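Local coordinates for protein UDP-N-acetylglucosamine 2-epimerase (Listeria monocytogenes, PDB 3OT5) that probably catalyses the reversible interconversion of UDP-N-acetylglucosamine and UDP-N-acetylmannosamine by inverting C2 of the sugar, at residues A[226-231]-A[300-305]; A[257-262]-A[283-288]; A[304-309]-A[322-327]. All coordinates share one frame; numbering follows the deposited sequence.

Interaction 1. Residues A[226-231]-A[300-305]; sequences LILMTA and RKSYLV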
loop_
_atom_site.group_PDB
_atom_site.type_symbol
_atom_site.label_atom_id
_atom_site.label_comp_id
_atom_site.label_asym_id
_atom_site.label_seq_id
_atom_site.Cartn_x
_atom_site.Cartn_y
_atom_site.Cartn_z
ATOM N N LEU A 226 6.550 -4.156 -21.496
ATOM C CA LEU A 226 6.915 -4.825 -20.274
ATOM C C LEU A 226 5.708 -5.375 -19.514
ATOM O O LEU A 226 4.760 -4.647 -19.199
ATOM C CB LEU A 226 7.706 -3.852 -19.384
ATOM C CG LEU A 226 8.101 -4.295 -17.965
ATOM C CD1 LEU A 226 8.873 -5.605 -17.977
ATOM C CD2 LEU A 226 8.916 -3.201 -17.284
ATOM N N ILE A 227 5.741 -6.678 -19.259
ATOM C CA ILE A 227 4.720 -7.331 -18.473
ATOM C C ILE A 227 5.400 -7.704 -17.166
ATOM O O ILE A 227 6.448 -8.344 -17.166
ATOM C CB ILE A 227 4.192 -8.595 -19.078
ATOM C CG1 ILE A 227 3.509 -8.316 -20.418
ATOM C CG2 ILE A 227 3.191 -9.239 -18.082
ATOM C CD1 ILE A 227 3.066 -9.562 -21.119
ATOM N N LEU A 228 4.806 -7.296 -16.064
ATOM C CA LEU A 228 5.356 -7.578 -14.751
ATOM C C LEU A 228 4.416 -8.548 -14.053
ATOM O O LEU A 228 3.194 -8.425 -14.170
ATOM C CB LEU A 228 5.468 -6.264 -13.977
ATOM C CG LEU A 228 6.086 -6.217 -12.585
ATOM C CD1 LEU A 228 7.505 -6.753 -12.580
ATOM C CD2 LEU A 228 6.052 -4.764 -12.096
ATOM N N MET A 229 4.976 -9.538 -13.368
ATOM C CA MET A 229 4.174 -10.518 -12.646
ATOM C C MET A 229 4.686 -10.751 -11.222
ATOM O O MET A 229 5.888 -10.786 -10.987
ATOM C CB MET A 229 4.183 -11.854 -13.368
ATOM C CG MET A 229 3.385 -12.914 -12.640
ATOM S SD MET A 229 3.449 -14.492 -13.453
ATOM C CE MET A 229 2.546 -15.493 -12.266
ATOM N N THR A 230 3.757 -10.884 -10.282
ATOM C CA THR A 230 4.082 -11.188 -8.890
ATOM C C THR A 230 2.924 -11.995 -8.326
ATOM O O THR A 230 1.763 -11.786 -8.693
ATOM C CB THR A 230 4.311 -9.946 -8.016
ATOM O OG1 THR A 230 3.128 -9.134 -7.987
ATOM C CG2 THR A 230 5.470 -9.123 -8.541
ATOM N N ALA A 231 3.258 -12.939 -7.464
ATOM C CA ALA A 231 2.288 -13.784 -6.825
ATOM C C ALA A 231 2.870 -14.180 -5.485
ATOM O O ALA A 231 3.926 -14.823 -5.431
ATOM C CB ALA A 231 2.012 -15.014 -7.678
ATOM N N ARG A 300 6.172 1.577 -13.206
ATOM C CA ARG A 300 5.987 2.766 -14.048
ATOM C C ARG A 300 6.158 2.520 -15.542
ATOM O O ARG A 300 5.417 3.093 -16.350
ATOM C CB ARG A 300 6.912 3.911 -13.623
ATOM C CG ARG A 300 6.777 5.134 -14.534
ATOM C CD ARG A 300 7.484 6.345 -14.011
ATOM N NE ARG A 300 7.328 7.478 -14.917
ATOM C CZ ARG A 300 6.283 8.305 -14.932
ATOM N NH1 ARG A 300 6.253 9.306 -15.805
ATOM N NH2 ARG A 300 5.265 8.142 -14.088
ATOM N N LYS A 301 7.131 1.687 -15.915
ATOM C CA LYS A 301 7.389 1.400 -17.330
ATOM C C LYS A 301 6.636 0.162 -17.828
ATOM O O LYS A 301 6.759 -0.227 -18.987
ATOM C CB LYS A 301 8.900 1.243 -17.557
ATOM C CG LYS A 301 9.328 1.046 -19.021
ATOM C CD LYS A 301 8.830 2.179 -19.932
ATOM C CE LYS A 301 9.285 1.990 -21.382
ATOM N NZ LYS A 301 8.741 3.046 -22.273
ATOM N N SER A 302 5.834 -0.441 -16.959
ATOM C CA SER A 302 5.078 -1.637 -17.313
ATOM C C SER A 302 3.844 -1.328 -18.168
ATOM O O SER A 302 3.226 -0.269 -18.037
ATOM C CB SER A 302 4.659 -2.375 -16.045
ATOM O OG SER A 302 5.801 -2.722 -15.278
ATOM N N TYR A 303 3.512 -2.259 -19.054
ATOM C CA TYR A 303 2.359 -2.131 -19.920
ATOM C C TYR A 303 1.180 -2.738 -19.172
ATOM O O TYR A 303 0.055 -2.259 -19.273
ATOM C CB TYR A 303 2.601 -2.856 -21.246
ATOM C CG TYR A 303 1.521 -2.683 -22.287
ATOM C CD1 TYR A 303 1.499 -1.567 -23.117
ATOM C CD2 TYR A 303 0.544 -3.659 -22.478
ATOM C CE1 TYR A 303 0.512 -1.409 -24.098
ATOM C CE2 TYR A 303 -0.447 -3.513 -23.459
ATOM C CZ TYR A 303 -0.458 -2.382 -24.259
ATOM O OH TYR A 303 -1.436 -2.235 -25.226
ATOM N N LEU A 304 1.439 -3.801 -18.423
ATOM C CA LEU A 304 0.386 -4.429 -17.649
ATOM C C LEU A 304 1.053 -5.248 -16.559
ATOM O O LEU A 304 2.236 -5.594 -16.643
ATOM C CB LEU A 304 -0.546 -5.288 -18.530
ATOM C CG LEU A 304 -0.106 -6.691 -18.947
ATOM C CD1 LEU A 304 -0.288 -7.609 -17.760
ATOM C CD2 LEU A 304 -0.915 -7.233 -20.117
ATOM N N VAL A 305 0.301 -5.536 -15.515
ATOM C CA VAL A 305 0.839 -6.293 -14.400
ATOM C C VAL A 305 -0.147 -7.336 -13.940
ATOM O O VAL A 305 -1.349 -7.084 -13.899
ATOM C CB VAL A 305 1.204 -5.354 -13.213
ATOM C CG1 VAL A 305 0.038 -4.482 -12.843
ATOM C CG2 VAL A 305 1.684 -6.166 -11.972
HETATM O O HOH W 1 5.981 -1.388 -21.308
#
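Tyr303 meets Leu226 with its CB, 3.5 Å from Leu226 O, and sends its ring off to other partners: it stacks on the ring of His365, makes a cation-pi contact with Arg225, and at its rim the OH is hydrogen-bonded to Leu358 O. The flat groups that meet across the contact are peptides, edge to edge. Tyr303 N lies in the plane of the Leu226 carbonyl and gives it a short, straight bond (N to O 2.7 Å, 169° at the hydrogen). Two residues further on, Leu228 N reaches Leu304 O in the same in-plane manner, at 3.1 Å. The strands run parallel, and the chain turns a corner at Tyr303, just after helix 292-301, before continuing as the regular strand.

Ile227 and Leu304 lie side by side on one face, CG2 against CD1 at 3.9 Å. On the other face Val305 CG2, set anti to the backbone N, leans on Leu228 O at 3.5 Å. Ser302 OG, turned anti to its carbonyl carbon (chi1 -58°), sits between two leucines, 3.7 Å from Leu226 CD2 and 3.8 Å from Leu228 CB. At the start of the pairing a water accepts from Leu226 N and donates to Lys301 O.

Strands 225-229 and 302-307 are central neighbours in a Rossmann-like sheet, where buried peptide groups need partners: two straight bonds and a bridging water answer that need here. The Ser302 hydroxyl is satisfied separately in this apolar setting, by its hydrogen bond to Phe298 O of the preceding helix.

Interaction 2. Residues A[257-262]-A[283-288]; sequences DTELVY and RIHLIE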
loop_
_atom_site.group_PDB
_atom_site.type_symbol
_atom_site.label_atom_id
_atom_site.label_comp_id
_atom_site.label_asym_id
_atom_site.label_seq_id
_atom_site.Cartn_x
_atom_site.Cartn_y
_atom_site.Cartn_z
ATOM N N ASP A 257 6.740 -8.662 -29.216
ATOM C CA ASP A 257 7.115 -7.328 -28.755
ATOM C C ASP A 257 6.847 -7.150 -27.252
ATOM O O ASP A 257 6.687 -6.032 -26.777
ATOM C CB ASP A 257 6.451 -6.222 -29.590
ATOM C CG ASP A 257 4.940 -6.294 -29.584
ATOM O OD1 ASP A 257 4.379 -7.317 -29.135
ATOM O OD2 ASP A 257 4.314 -5.320 -30.061
ATOM N N THR A 258 6.810 -8.255 -26.511
ATOM C CA THR A 258 6.602 -8.204 -25.066
ATOM C C THR A 258 7.770 -8.821 -24.325
ATOM O O THR A 258 8.482 -9.679 -24.846
ATOM C CB THR A 258 5.365 -9.006 -24.614
ATOM O OG1 THR A 258 5.564 -10.396 -24.904
ATOM C CG2 THR A 258 4.102 -8.510 -25.304
ATOM N N GLU A 259 7.963 -8.363 -23.101
ATOM C CA GLU A 259 8.991 -8.901 -22.230
ATOM C C GLU A 259 8.352 -9.102 -20.866
ATOM O O GLU A 259 7.487 -8.336 -20.466
ATOM C CB GLU A 259 10.222 -8.000 -22.147
ATOM C CG GLU A 259 10.994 -7.923 -23.455
ATOM C CD GLU A 259 12.382 -7.338 -23.297
ATOM O OE1 GLU A 259 12.901 -7.304 -22.151
ATOM O OE2 GLU A 259 12.967 -6.947 -24.329
ATOM N N LEU A 260 8.762 -10.161 -20.181
ATOM C CA LEU A 260 8.224 -10.499 -18.881
ATOM C C LEU A 260 9.292 -10.391 -17.825
ATOM O O LEU A 260 10.405 -10.857 -18.016
ATOM C CB LEU A 260 7.669 -11.932 -18.895
ATOM C CG LEU A 260 7.241 -12.584 -17.562
ATOM C CD1 LEU A 260 6.147 -11.822 -16.852
ATOM C CD2 LEU A 260 6.806 -14.034 -17.793
ATOM N N VAL A 261 8.952 -9.726 -16.728
ATOM C CA VAL A 261 9.838 -9.595 -15.595
ATOM C C VAL A 261 9.113 -10.295 -14.459
ATOM O O VAL A 261 7.956 -10.000 -14.179
ATOM C CB VAL A 261 10.128 -8.132 -15.222
ATOM C CG1 VAL A 261 10.969 -8.069 -13.941
ATOM C CG2 VAL A 261 10.840 -7.428 -16.356
ATOM N N TYR A 262 9.785 -11.252 -13.839
ATOM C CA TYR A 262 9.212 -11.993 -12.749
ATOM C C TYR A 262 10.164 -12.085 -11.576
ATOM O O TYR A 262 11.077 -12.901 -11.592
ATOM C CB TYR A 262 8.807 -13.411 -13.187
ATOM C CG TYR A 262 8.340 -14.238 -12.013
ATOM C CD1 TYR A 262 7.159 -13.929 -11.353
ATOM C CD2 TYR A 262 9.075 -15.330 -11.558
ATOM C CE1 TYR A 262 6.730 -14.675 -10.254
ATOM C CE2 TYR A 262 8.647 -16.090 -10.476
ATOM C CZ TYR A 262 7.481 -15.755 -9.825
ATOM O OH TYR A 262 7.064 -16.498 -8.741
ATOM N N ARG A 283 13.327 -12.963 -23.708
ATOM C CA ARG A 283 12.348 -11.933 -23.354
ATOM C C ARG A 283 11.661 -12.162 -22.000
ATOM O O ARG A 283 10.701 -11.473 -21.659
ATOM C CB ARG A 283 11.331 -11.746 -24.491
ATOM C CG ARG A 283 11.993 -11.178 -25.740
ATOM C CD ARG A 283 11.051 -10.944 -26.914
ATOM N NE ARG A 283 10.432 -12.179 -27.395
ATOM C CZ ARG A 283 9.185 -12.572 -27.143
ATOM N NH1 ARG A 283 8.352 -11.820 -26.432
ATOM N NH2 ARG A 283 8.759 -13.722 -27.644
ATOM N N ILE A 284 12.169 -13.121 -21.228
ATOM C CA ILE A 284 11.633 -13.386 -19.907
ATOM C C ILE A 284 12.780 -13.206 -18.917
ATOM O O ILE A 284 13.830 -13.839 -19.046
ATOM C CB ILE A 284 11.031 -14.783 -19.775
ATOM C CG1 ILE A 284 9.993 -15.030 -20.879
ATOM C CG2 ILE A 284 10.393 -14.925 -18.414
ATOM C CD1 ILE A 284 9.288 -16.391 -20.768
ATOM N N HIS A 285 12.589 -12.320 -17.948
ATOM C CA HIS A 285 13.622 -12.042 -16.962
ATOM C C HIS A 285 13.199 -12.547 -15.600
ATOM O O HIS A 285 12.206 -12.085 -15.037
ATOM C CB HIS A 285 13.898 -10.544 -16.937
ATOM C CG HIS A 285 14.144 -9.971 -18.300
ATOM N ND1 HIS A 285 15.384 -9.985 -18.902
ATOM C CD2 HIS A 285 13.298 -9.406 -19.193
ATOM C CE1 HIS A 285 15.295 -9.435 -20.101
ATOM N NE2 HIS A 285 14.039 -9.078 -20.303
ATOM N N LEU A 286 13.932 -13.540 -15.104
ATOM C CA LEU A 286 13.681 -14.134 -13.811
ATOM C C LEU A 286 14.679 -13.538 -12.860
ATOM O O LEU A 286 15.840 -13.941 -12.814
ATOM C CB LEU A 286 13.856 -15.644 -13.861
ATOM C CG LEU A 286 12.947 -16.376 -14.843
ATOM C CD1 LEU A 286 13.206 -17.875 -14.768
ATOM C CD2 LEU A 286 11.488 -16.054 -14.559
ATOM N N ILE A 287 14.227 -12.570 -12.088
ATOM C CA ILE A 287 15.108 -11.902 -11.166
ATOM C C ILE A 287 14.697 -12.164 -9.738
ATOM O O ILE A 287 13.659 -12.783 -9.484
ATOM C CB ILE A 287 15.126 -10.382 -11.440
ATOM C CG1 ILE A 287 13.760 -9.753 -11.151
ATOM C CG2 ILE A 287 15.538 -10.132 -12.881
ATOM C CD1 ILE A 287 13.721 -8.246 -11.387
ATOM N N GLU A 288 15.527 -11.687 -8.816
ATOM C CA GLU A 288 15.276 -11.815 -7.394
ATOM C C GLU A 288 14.158 -10.852 -6.997
ATOM O O GLU A 288 13.815 -9.954 -7.767
ATOM C CB GLU A 288 16.557 -11.511 -6.604
ATOM C CG GLU A 288 17.708 -12.495 -6.882
ATOM C CD GLU A 288 17.384 -13.921 -6.458
ATOM O OE1 GLU A 288 16.538 -14.102 -5.554
ATOM O OE2 GLU A 288 17.995 -14.860 -7.010
#
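Arg283 runs its side chain along the Thr258 peptide. CB lies 3.5 Å from Thr258 O and also touches Glu259 CG; CG lies farther from that oxygen, and CD returns to 3.5 Å from Thr258 O. A bend at chi3 (-62°) then swings the guanidinium round, so that NH1 donates to Thr258 O at 2.7 Å, while NE and CZ stay farther from it. The oxygen lies at the edge of the guanidinium, close to its plane, whereas the donor is tilted somewhat from the carbonyl plane. NH2 is taken by Val252 O at the end of helix 240-254, which fixes the rotation of the group.

Beyond this clamp, segments 257-262 and 283-288 pair as parallel strands, their axes 11° apart, the two beta strands of a beta-alpha-beta unit connected through helix 268-278. Strand 284-287 is the outermost on this side of the sheet. His285 N binds Leu260 O at 2.6 Å, and His285 O in turn receives Tyr262 N.

The His285 ring points to the face that also carries Val261. There NE2 donates to Glu259 OE1 at 2.8 Å, nearly in the ring plane but from above the carboxylate plane; Asn224 holds the other carboxylate oxygen. On the opposite face Leu260 CD2 meets Ile284 CG2 at 3.7 Å, and Leu286 CD2 reaches the edge of the Tyr262 ring at CD2, 3.9 Å away.

Interaction 3. Residues A[304-309]-A[322-327]; sequences LVFTDS and PVLVLR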
loop_
_atom_site.group_PDB
_atom_site.type_symbol
_atom_site.label_atom_id
_atom_site.label_comp_id
_atom_site.label_asym_id
_atom_site.label_seq_id
_atom_site.Cartn_x
_atom_site.Cartn_y
_atom_site.Cartn_z
ATOM N N LEU A 304 1.439 -3.801 -18.423
ATOM C CA LEU A 304 0.386 -4.429 -17.649
ATOM C C LEU A 304 1.053 -5.248 -16.559
ATOM O O LEU A 304 2.236 -5.594 -16.643
ATOM C CB LEU A 304 -0.546 -5.288 -18.530
ATOM C CG LEU A 304 -0.106 -6.691 -18.947
ATOM C CD1 LEU A 304 -0.288 -7.609 -17.760
ATOM C CD2 LEU A 304 -0.915 -7.233 -20.117
ATOM N N VAL A 305 0.301 -5.536 -15.515
ATOM C CA VAL A 305 0.839 -6.293 -14.400
ATOM C C VAL A 305 -0.147 -7.336 -13.940
ATOM O O VAL A 305 -1.349 -7.084 -13.899
ATOM C CB VAL A 305 1.204 -5.354 -13.213
ATOM C CG1 VAL A 305 0.038 -4.482 -12.843
ATOM C CG2 VAL A 305 1.684 -6.166 -11.972
ATOM N N PHE A 306 0.371 -8.524 -13.659
ATOM C CA PHE A 306 -0.398 -9.632 -13.118
ATOM C C PHE A 306 0.011 -9.705 -11.678
ATOM O O PHE A 306 1.185 -9.807 -11.405
ATOM C CB PHE A 306 -0.004 -10.984 -13.708
ATOM C CG PHE A 306 -0.448 -11.217 -15.123
ATOM C CD1 PHE A 306 -1.743 -11.642 -15.391
ATOM C CD2 PHE A 306 0.457 -11.123 -16.177
ATOM C CE1 PHE A 306 -2.148 -11.909 -16.706
ATOM C CE2 PHE A 306 0.067 -11.386 -17.481
ATOM C CZ PHE A 306 -1.241 -11.775 -17.748
ATOM N N THR A 307 -0.941 -9.715 -10.754
ATOM C CA THR A 307 -0.584 -9.778 -9.363
ATOM C C THR A 307 -1.716 -10.273 -8.513
ATOM O O THR A 307 -2.868 -10.317 -8.944
ATOM C CB THR A 307 -0.215 -8.356 -8.829
ATOM O OG1 THR A 307 0.439 -8.447 -7.554
ATOM C CG2 THR A 307 -1.449 -7.498 -8.707
ATOM N N ASP A 308 -1.362 -10.717 -7.321
ATOM C CA ASP A 308 -2.344 -11.096 -6.334
ATOM C C ASP A 308 -2.085 -10.204 -5.101
ATOM O O ASP A 308 -2.622 -10.447 -4.017
ATOM C CB ASP A 308 -2.275 -12.579 -5.998
ATOM C CG ASP A 308 -0.972 -12.979 -5.353
ATOM O OD1 ASP A 308 -0.136 -12.095 -5.069
ATOM O OD2 ASP A 308 -0.794 -14.193 -5.112
ATOM N N SER A 309 -1.242 -9.179 -5.277
ATOM C CA SER A 309 -0.926 -8.242 -4.200
ATOM C C SER A 309 -1.959 -7.121 -4.063
ATOM O O SER A 309 -2.359 -6.494 -5.047
ATOM C CB SER A 309 0.437 -7.592 -4.435
ATOM O OG SER A 309 0.627 -6.510 -3.528
ATOM N N PRO A 322 -2.631 -1.018 -16.213
ATOM C CA PRO A 322 -3.717 -1.972 -16.071
ATOM C C PRO A 322 -3.267 -3.156 -15.228
ATOM O O PRO A 322 -2.142 -3.648 -15.410
ATOM C CB PRO A 322 -3.964 -2.431 -17.514
ATOM C CG PRO A 322 -3.574 -1.291 -18.336
ATOM C CD PRO A 322 -2.379 -0.694 -17.627
ATOM N N VAL A 323 -4.137 -3.614 -14.329
ATOM C CA VAL A 323 -3.818 -4.738 -13.466
ATOM C C VAL A 323 -4.743 -5.948 -13.669
ATOM O O VAL A 323 -5.962 -5.818 -13.641
ATOM C CB VAL A 323 -3.894 -4.316 -11.970
ATOM C CG1 VAL A 323 -3.596 -5.484 -11.070
ATOM C CG2 VAL A 323 -2.946 -3.158 -11.680
ATOM N N LEU A 324 -4.152 -7.120 -13.896
ATOM C CA LEU A 324 -4.910 -8.371 -14.020
ATOM C C LEU A 324 -4.664 -9.086 -12.693
ATOM O O LEU A 324 -3.531 -9.458 -12.374
ATOM C CB LEU A 324 -4.463 -9.207 -15.218
ATOM C CG LEU A 324 -4.684 -8.575 -16.606
ATOM C CD1 LEU A 324 -4.256 -9.532 -17.715
ATOM C CD2 LEU A 324 -6.136 -8.176 -16.797
ATOM N N VAL A 325 -5.725 -9.244 -11.907
ATOM C CA VAL A 325 -5.611 -9.832 -10.568
ATOM C C VAL A 325 -5.744 -11.349 -10.556
ATOM O O VAL A 325 -6.764 -11.893 -10.944
ATOM C CB VAL A 325 -6.611 -9.174 -9.612
ATOM C CG1 VAL A 325 -6.478 -9.753 -8.191
ATOM C CG2 VAL A 325 -6.373 -7.658 -9.600
ATOM N N LEU A 326 -4.686 -12.010 -10.091
ATOM C CA LEU A 326 -4.612 -13.471 -10.040
ATOM C C LEU A 326 -5.289 -14.007 -8.790
ATOM O O LEU A 326 -4.636 -14.596 -7.922
ATOM C CB LEU A 326 -3.148 -13.910 -10.076
ATOM C CG LEU A 326 -2.341 -13.351 -11.251
ATOM C CD1 LEU A 326 -0.890 -13.840 -11.215
ATOM C CD2 LEU A 326 -3.003 -13.663 -12.573
ATOM N N ARG A 327 -6.598 -13.785 -8.696
ATOM C CA ARG A 327 -7.374 -14.221 -7.537
ATOM C C ARG A 327 -8.808 -14.562 -7.896
ATOM O O ARG A 327 -9.360 -14.050 -8.867
ATOM C CB ARG A 327 -7.436 -13.125 -6.463
ATOM C CG ARG A 327 -6.111 -12.620 -5.957
ATOM C CD ARG A 327 -6.311 -11.796 -4.718
ATOM N NE ARG A 327 -6.893 -12.621 -3.666
ATOM C CZ ARG A 327 -7.283 -12.167 -2.480
ATOM N NH1 ARG A 327 -7.160 -10.877 -2.174
ATOM N NH2 ARG A 327 -7.802 -13.008 -1.597
#
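Phe306 lies alongside Leu324, both side chains heading the same way from neighbouring strands, and its ring atom CE1 comes to 3.3 Å from Leu324 CD1. The ring also meets Leu326, whose CD2 approaches CD1 of Phe306 at 3.7 Å from an oblique direction. The phenylalanine has CG anti to the carbonyl carbon (chi1 -73°), which also brings its ring atom CD1 to 3.7 Å from Leu324 CB, and two leucines two residues apart thus flank it on one face of the sheet.

Val305 and Val323 form the matching pair on the opposite face, also side by side. Their contact is tight: Val305 CG1, set between its backbone N and carbonyl carbon, stands only 3.5 Å from Val323 CG2. Thr307 adds its methyl CG2 to Val323 CG1, while its hydroxyl turns to Thr230 OG1 and accepts from Ser309 N at 2.9 Å in an ST turn.

The parallel backbones are joined by four bonds, from Val305 N to Pro322 O, Leu324 N to Val305 O (2.8 Å, 171°), Thr307 N to Leu324 O, and Leu326 N to Thr307 O (2.7 Å). The last is short, yet its donor stands above the carbonyl plane, where the chain bends into an inverse gamma turn centred on Leu326. Next to that turn, Asp308 CB packs on Arg327 CG at 3.8 Å; the aspartate oxygens accept from His232 N, Arg233 N and Asn236 ND2, and Arg327 forms a salt bridge with Glu331.

The pair opens and closes the beta-alpha-beta unit around helix 310-315, for which Ser309 is the N-cap. Strands 225-229 and 341-343 lie on either side of it in the sheet, and helix 348-360 packs against Phe306, Leu324 and Leu326.

In the fold
After the seven-stranded sheet of the N-terminal part, the chain enters the second sheet with strand 225-229, whose partner in interaction 1 arrives only after a long excursion. Within that excursion interaction 2 closes a shorter loop around helix 268-278, so it is nested in interaction 1. Helix 292-301 then brings the chain back to close the outer loop. Interaction 3 opens on the shared residues Leu304 and Val305 and closes after helix 310-315, in series with interaction 2; none of the loops cross. Interaction 2 pairs strands 258-263 and 284-287, interactions 1 and 3 pair 225-229, 302-307 and 323-325, and interactions 1 and 2 meet directly where strands 225-229 and 258-263 are neighbours, all in one Rossmann-like domain.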